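Local coordinates for protein adenylation domain (Streptomyces sp., PDB 5N9W) that belongs to the AMP-binding (ANL) superfamily as an adenylation domain, with a large AMP-binding family region followed by a smaller C-terminal one, at residues A[199-204]-A[250-255]; A[241-246]-A[271-276]. All blocks are in the same frame, centred on the assembly; numbering follows the deposited sequence.

Interaction 1. Residues A[199-204]-A[250-255]; sequences ADDRWL and GITVLN
T252 reaches across to D201 and R202 with its hydroxyl, which serves both neighbours at once. OG1 donates to D201 OD1 over a short 2.6 Å, arriving on the anti side of the carboxylate and slightly out of its plane, and accepts from R202 N at 3.1 Å. The T252 torsion makes this possible: with chi1 at 80°, OG1 sits between the backbone N and the carbonyl carbon, facing the other segment. The same D201 OD1 also takes a salt bridge from R279, while OD2 accepts from S198 N, so this buried carboxylate is held at both oxygens.

The carbonyl of the same R202 takes two backbone donors. T252 N lies on a lone pair in the carbonyl plane, 3.0 Å from R202 O; V253 N approaches the same oxygen from above that plane, at 3.3 Å.

V253 then lays its isopropyl group on the indole of W203. CG1, anti to the backbone N, stands 3.7 Å from the centroid of the six-membered ring of W203, almost exactly on the ring normal, a clean CH-pi contact. CG2 covers the pyrrole end of the same face, 3.7 Å from W203 NE1. Beside W203 CE3 and CZ3 comes the N255 amide, obliquely, ND2 3.6 Å from CE3, its OD1 bonded to W216, whose own ring meets W203 edge-to-face. Away from the indole, L204 CB packs crosswise on I251 CD1 at 3.7 Å, and V246 of helix 239-248 touches both residues.

A single parallel bridge, W203 with V253, at a strand angle of 14°, joins edge strand 202-205 of a four-strand mixed sheet to strand 253-256 of the large sheet, within the layered alpha/beta architecture of the ANL N-terminal region.

Interaction 2. Residues A[241-246]-A[271-276]; sequences ETARVV and EGIDLP
I273 sets the end of its side chain against A243 and the backbone of R244 on helix 239-248. CD1 does the touching: it lies 3.6 Å from A243 CB and 4.0 Å from R244 N, so the methyl rests against the helix backbone as well as against the alanine. CD1 is anti to CA (chi2 -176°), which stretches the longer branch toward the helix from a backbone whose CA is 7.6 Å from R244 CA. A243 presents a single methyl to I273 CD1.

R244 has slightly more surface buried than I273. Its bent chain carries the guanidinium past the isoleucine toward E271, and CD stays 4.4 Å from I273 CD1. The arginine and the carboxylate are modelled as a salt bridge at the solvent-exposed E271 end of the contact, but the two ends are placed too close together, so the details of their pairing are doubtful.

L275 makes the second apolar point, one helical turn further along. Its CD2 meets V246 CG1 at 3.9 Å, the two side chains crossing at a slant; CG1 is the V246 branch anti to the backbone N (chi1 172°), directed at the loop. The same L275 CD2 lies 4.3 Å from A243 O, filling in beside the turn.

Both I273 and L275 also touch R247 of the same helix, and L275 reaches W296 of helix 290-300. A243 also meets L264 and V268 of helix 258-271, and I273 and L275 carry the packing on into the loop before strand 280-283.

Followed from the N terminus, the chain meets 199-204 first, then 241-246, 250-255 and 271-276, so the two contacts cross instead of nesting. Interaction 1 closes a loop of 45 residues that includes helix 213-222, strand 227-230 and helix 239-248; interaction 2 closes a shorter one of 24 residues, taking in strand 253-256 and most of helix 258-271. The shared link is the tight turn from helix 239-248 into strand 253-256, where I251 N probably bonds to V246 O, 3.1 Å away, and L204 CD2 packs on V246 CG2. One helix is thereby tied to the junction of two sheets and to the loop before strand 280-283.

Interaction 1. Residues A[199-204]-A[250-255]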
loop_
_atom_site.group_PDB
_atom_site.type_symbol
_atom_site.label_atom_id
_atom_site.label_comp_id
_atom_site.label_asym_id
_atom_site.label_seq_id
_atom_site.Cartn_x
_atom_site.Cartn_y
_atom_site.Cartn_z
ATOM N N ALA A 199 10.862 17.280 11.923
ATOM C CA ALA A 199 9.966 18.302 11.405
ATOM C C ALA A 199 10.512 18.917 10.123
ATOM O O ALA A 199 9.774 19.489 9.336
ATOM C CB ALA A 199 9.735 19.373 12.456
ATOM N N ASP A 200 11.811 18.778 9.917
ATOM C CA ASP A 200 12.434 19.286 8.710
ATOM C C ASP A 200 12.116 18.512 7.421
ATOM O O ASP A 200 12.315 19.050 6.331
ATOM C CB ASP A 200 13.947 19.322 8.904
ATOM C CG ASP A 200 14.381 20.359 9.932
ATOM O OD1 ASP A 200 13.813 21.474 9.925
ATOM O OD2 ASP A 200 15.272 20.039 10.754
ATOM N N ASP A 201 11.629 17.270 7.535
ATOM C CA ASP A 201 11.393 16.424 6.360
ATOM C C ASP A 201 10.275 16.966 5.488
ATOM O O ASP A 201 9.467 17.785 5.939
ATOM C CB ASP A 201 11.063 14.972 6.758
ATOM C CG ASP A 201 12.279 14.188 7.192
ATOM O OD1 ASP A 201 13.203 14.025 6.379
ATOM O OD2 ASP A 201 12.310 13.718 8.339
ATOM N N ARG A 202 10.275 16.506 4.231
ATOM C CA ARG A 202 9.222 16.734 3.254
ATOM C C ARG A 202 8.732 15.397 2.682
ATOM O O ARG A 202 9.441 14.761 1.887
ATOM C CB ARG A 202 9.710 17.591 2.102
ATOM C CG ARG A 202 9.391 19.052 2.179
ATOM C CD ARG A 202 10.627 19.834 2.554
ATOM N NE ARG A 202 10.698 21.115 1.859
ATOM C CZ ARG A 202 11.832 21.779 1.641
ATOM N NH1 ARG A 202 12.987 21.286 2.066
ATOM N NH2 ARG A 202 11.821 22.937 0.990
ATOM N N TRP A 203 7.530 14.989 3.073
ATOM C CA TRP A 203 6.917 13.761 2.581
ATOM C C TRP A 203 6.110 14.027 1.320
ATOM O O TRP A 203 5.397 15.012 1.241
ATOM C CB TRP A 203 6.010 13.146 3.659
ATOM C CG TRP A 203 6.733 12.633 4.855
ATOM C CD1 TRP A 203 7.490 13.355 5.739
ATOM C CD2 TRP A 203 6.774 11.277 5.312
ATOM N NE1 TRP A 203 7.996 12.529 6.705
ATOM C CE2 TRP A 203 7.580 11.248 6.469
ATOM C CE3 TRP A 203 6.206 10.089 4.859
ATOM C CZ2 TRP A 203 7.833 10.076 7.170
ATOM C CZ3 TRP A 203 6.456 8.928 5.557
ATOM C CH2 TRP A 203 7.261 8.925 6.699
ATOM N N LEU A 204 6.218 13.149 0.330
ATOM C CA LEU A 204 5.361 13.246 -0.845
ATOM C C LEU A 204 4.102 12.390 -0.675
ATOM O O LEU A 204 4.196 11.257 -0.256
ATOM C CB LEU A 204 6.128 12.821 -2.096
ATOM C CG LEU A 204 5.355 12.983 -3.402
ATOM C CD1 LEU A 204 4.994 14.443 -3.605
ATOM C CD2 LEU A 204 6.135 12.441 -4.585
ATOM N N GLY A 250 12.013 19.467 -3.074
ATOM C CA GLY A 250 12.967 19.010 -2.082
ATOM C C GLY A 250 12.453 17.893 -1.197
ATOM O O GLY A 250 12.640 17.922 0.014
ATOM N N ILE A 251 11.801 16.905 -1.811
ATOM C CA ILE A 251 11.299 15.729 -1.106
ATOM C C ILE A 251 12.428 15.000 -0.411
ATOM O O ILE A 251 13.456 14.771 -0.996
ATOM C CB ILE A 251 10.589 14.751 -2.062
ATOM C CG1 ILE A 251 9.333 15.378 -2.649
ATOM C CG2 ILE A 251 10.192 13.493 -1.317
ATOM C CD1 ILE A 251 8.327 15.754 -1.618
ATOM N N THR A 252 12.233 14.641 0.846
ATOM C CA THR A 252 13.253 13.946 1.606
ATOM C C THR A 252 12.825 12.498 1.921
ATOM O O THR A 252 13.665 11.622 2.132
ATOM C CB THR A 252 13.577 14.700 2.920
ATOM O OG1 THR A 252 12.585 14.432 3.919
ATOM C CG2 THR A 252 13.635 16.203 2.679
ATOM N N VAL A 253 11.518 12.257 1.963
ATOM C CA VAL A 253 10.982 10.923 2.224
ATOM C C VAL A 253 10.069 10.526 1.078
ATOM O O VAL A 253 8.970 11.035 0.946
ATOM C CB VAL A 253 10.209 10.848 3.534
ATOM C CG1 VAL A 253 9.990 9.415 3.924
ATOM C CG2 VAL A 253 10.981 11.578 4.668
ATOM N N LEU A 254 10.561 9.640 0.219
ATOM C CA LEU A 254 9.804 9.171 -0.935
ATOM C C LEU A 254 9.317 7.734 -0.687
ATOM O O LEU A 254 10.094 6.855 -0.279
ATOM C CB LEU A 254 10.654 9.252 -2.203
ATOM C CG LEU A 254 10.074 8.737 -3.521
ATOM C CD1 LEU A 254 8.758 9.408 -3.848
ATOM C CD2 LEU A 254 11.064 8.922 -4.665
ATOM N N ASN A 255 8.025 7.526 -0.909
ATOM C CA ASN A 255 7.386 6.225 -0.778
ATOM C C ASN A 255 6.951 5.683 -2.160
ATOM O O ASN A 255 6.198 6.331 -2.877
ATOM C CB ASN A 255 6.181 6.324 0.171
ATOM C CG ASN A 255 6.592 6.522 1.617
ATOM O OD1 ASN A 255 6.999 5.579 2.301
ATOM N ND2 ASN A 255 6.493 7.755 2.095
#

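Interaction 2. Residues A[241-246]-A[271-276]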
loop_
_atom_site.group_PDB
_atom_site.type_symbol
_atom_site.label_atom_id
_atom_site.label_comp_id
_atom_site.label_asym_id
_atom_site.label_seq_id
_atom_site.Cartn_x
_atom_site.Cartn_y
_atom_site.Cartn_z
ATOM N N GLU A 241 7.594 14.312 -15.152
ATOM C CA GLU A 241 6.964 15.385 -14.404
ATOM C C GLU A 241 7.002 15.132 -12.898
ATOM O O GLU A 241 7.335 16.027 -12.133
ATOM C CB GLU A 241 5.529 15.576 -14.910
ATOM C CG GLU A 241 5.515 15.857 -16.426
ATOM C CD GLU A 241 4.130 15.989 -17.050
ATOM O OE1 GLU A 241 3.116 15.816 -16.340
ATOM O OE2 GLU A 241 4.066 16.276 -18.266
ATOM N N THR A 242 6.687 13.906 -12.490
ATOM C CA THR A 242 6.780 13.483 -11.093
ATOM C C THR A 242 8.204 13.633 -10.580
ATOM O O THR A 242 8.441 14.018 -9.440
ATOM C CB THR A 242 6.343 12.002 -10.914
ATOM O OG1 THR A 242 5.060 11.795 -11.521
ATOM C CG2 THR A 242 6.282 11.632 -9.438
ATOM N N ALA A 243 9.161 13.291 -11.425
ATOM C CA ALA A 243 10.546 13.371 -11.008
ATOM C C ALA A 243 10.958 14.834 -10.800
ATOM O O ALA A 243 11.612 15.152 -9.827
ATOM C CB ALA A 243 11.441 12.675 -12.019
ATOM N N ARG A 244 10.558 15.704 -11.715
ATOM C CA ARG A 244 10.754 17.145 -11.596
ATOM C C ARG A 244 10.324 17.732 -10.236
ATOM O O ARG A 244 11.045 18.522 -9.655
ATOM C CB ARG A 244 9.992 17.855 -12.709
ATOM C CG ARG A 244 10.833 18.643 -13.668
ATOM C CD ARG A 244 11.309 17.802 -14.825
ATOM N NE ARG A 244 10.699 18.187 -16.094
ATOM C CZ ARG A 244 11.262 17.959 -17.277
ATOM N NH1 ARG A 244 12.450 17.375 -17.333
ATOM N NH2 ARG A 244 10.655 18.321 -18.397
ATOM N N VAL A 245 9.156 17.356 -9.724
ATOM C CA VAL A 245 8.717 17.910 -8.446
ATOM C C VAL A 245 9.380 17.231 -7.252
ATOM O O VAL A 245 9.445 17.810 -6.180
ATOM C CB VAL A 245 7.156 17.878 -8.273
ATOM C CG1 VAL A 245 6.475 17.388 -9.509
ATOM C CG2 VAL A 245 6.710 17.086 -7.022
ATOM N N VAL A 246 9.885 16.016 -7.404
ATOM C CA VAL A 246 10.611 15.415 -6.282
ATOM C C VAL A 246 11.890 16.225 -6.012
ATOM O O VAL A 246 12.234 16.480 -4.854
ATOM C CB VAL A 246 10.944 13.936 -6.521
ATOM C CG1 VAL A 246 11.862 13.406 -5.439
ATOM C CG2 VAL A 246 9.661 13.137 -6.534
ATOM N N GLU A 271 16.790 12.063 -17.823
ATOM C CA GLU A 271 16.894 13.512 -17.840
ATOM C C GLU A 271 18.156 14.001 -17.141
ATOM O O GLU A 271 18.658 15.070 -17.438
ATOM C CB GLU A 271 15.668 14.132 -17.198
ATOM C CG GLU A 271 14.432 13.982 -18.050
ATOM C CD GLU A 271 13.997 15.288 -18.686
ATOM O OE1 GLU A 271 14.318 16.352 -18.118
ATOM O OE2 GLU A 271 13.324 15.243 -19.743
ATOM N N GLY A 272 18.684 13.206 -16.228
ATOM C CA GLY A 272 19.899 13.590 -15.553
ATOM C C GLY A 272 19.580 14.278 -14.249
ATOM O O GLY A 272 20.422 14.945 -13.652
ATOM N N ILE A 273 18.344 14.096 -13.811
ATOM C CA ILE A 273 17.856 14.679 -12.583
ATOM C C ILE A 273 18.657 14.175 -11.395
ATOM O O ILE A 273 18.974 12.996 -11.309
ATOM C CB ILE A 273 16.383 14.352 -12.385
ATOM C CG1 ILE A 273 15.540 14.968 -13.506
ATOM C CG2 ILE A 273 15.923 14.829 -11.043
ATOM C CD1 ILE A 273 14.068 14.764 -13.338
ATOM N N ASP A 274 19.025 15.080 -10.502
ATOM C CA ASP A 274 19.697 14.700 -9.277
ATOM C C ASP A 274 18.815 15.062 -8.102
ATOM O O ASP A 274 18.111 16.053 -8.151
ATOM C CB ASP A 274 21.043 15.397 -9.174
ATOM C CG ASP A 274 21.878 14.876 -8.042
ATOM O OD1 ASP A 274 21.845 13.657 -7.754
ATOM O OD2 ASP A 274 22.584 15.702 -7.439
ATOM N N LEU A 275 18.837 14.255 -7.048
ATOM C CA LEU A 275 17.965 14.504 -5.908
ATOM C C LEU A 275 18.715 14.597 -4.577
ATOM O O LEU A 275 18.562 13.739 -3.720
ATOM C CB LEU A 275 16.891 13.413 -5.837
ATOM C CG LEU A 275 16.121 13.150 -7.135
ATOM C CD1 LEU A 275 15.433 11.798 -7.124
ATOM C CD2 LEU A 275 15.120 14.230 -7.433
ATOM N N PRO A 276 19.525 15.650 -4.394
ATOM C CA PRO A 276 20.360 15.805 -3.198
ATOM C C PRO A 276 19.590 15.794 -1.873
ATOM O O PRO A 276 20.170 15.414 -0.864
ATOM C CB PRO A 276 21.025 17.169 -3.418
ATOM C CG PRO A 276 20.186 17.857 -4.437
ATOM C CD PRO A 276 19.732 16.763 -5.333
#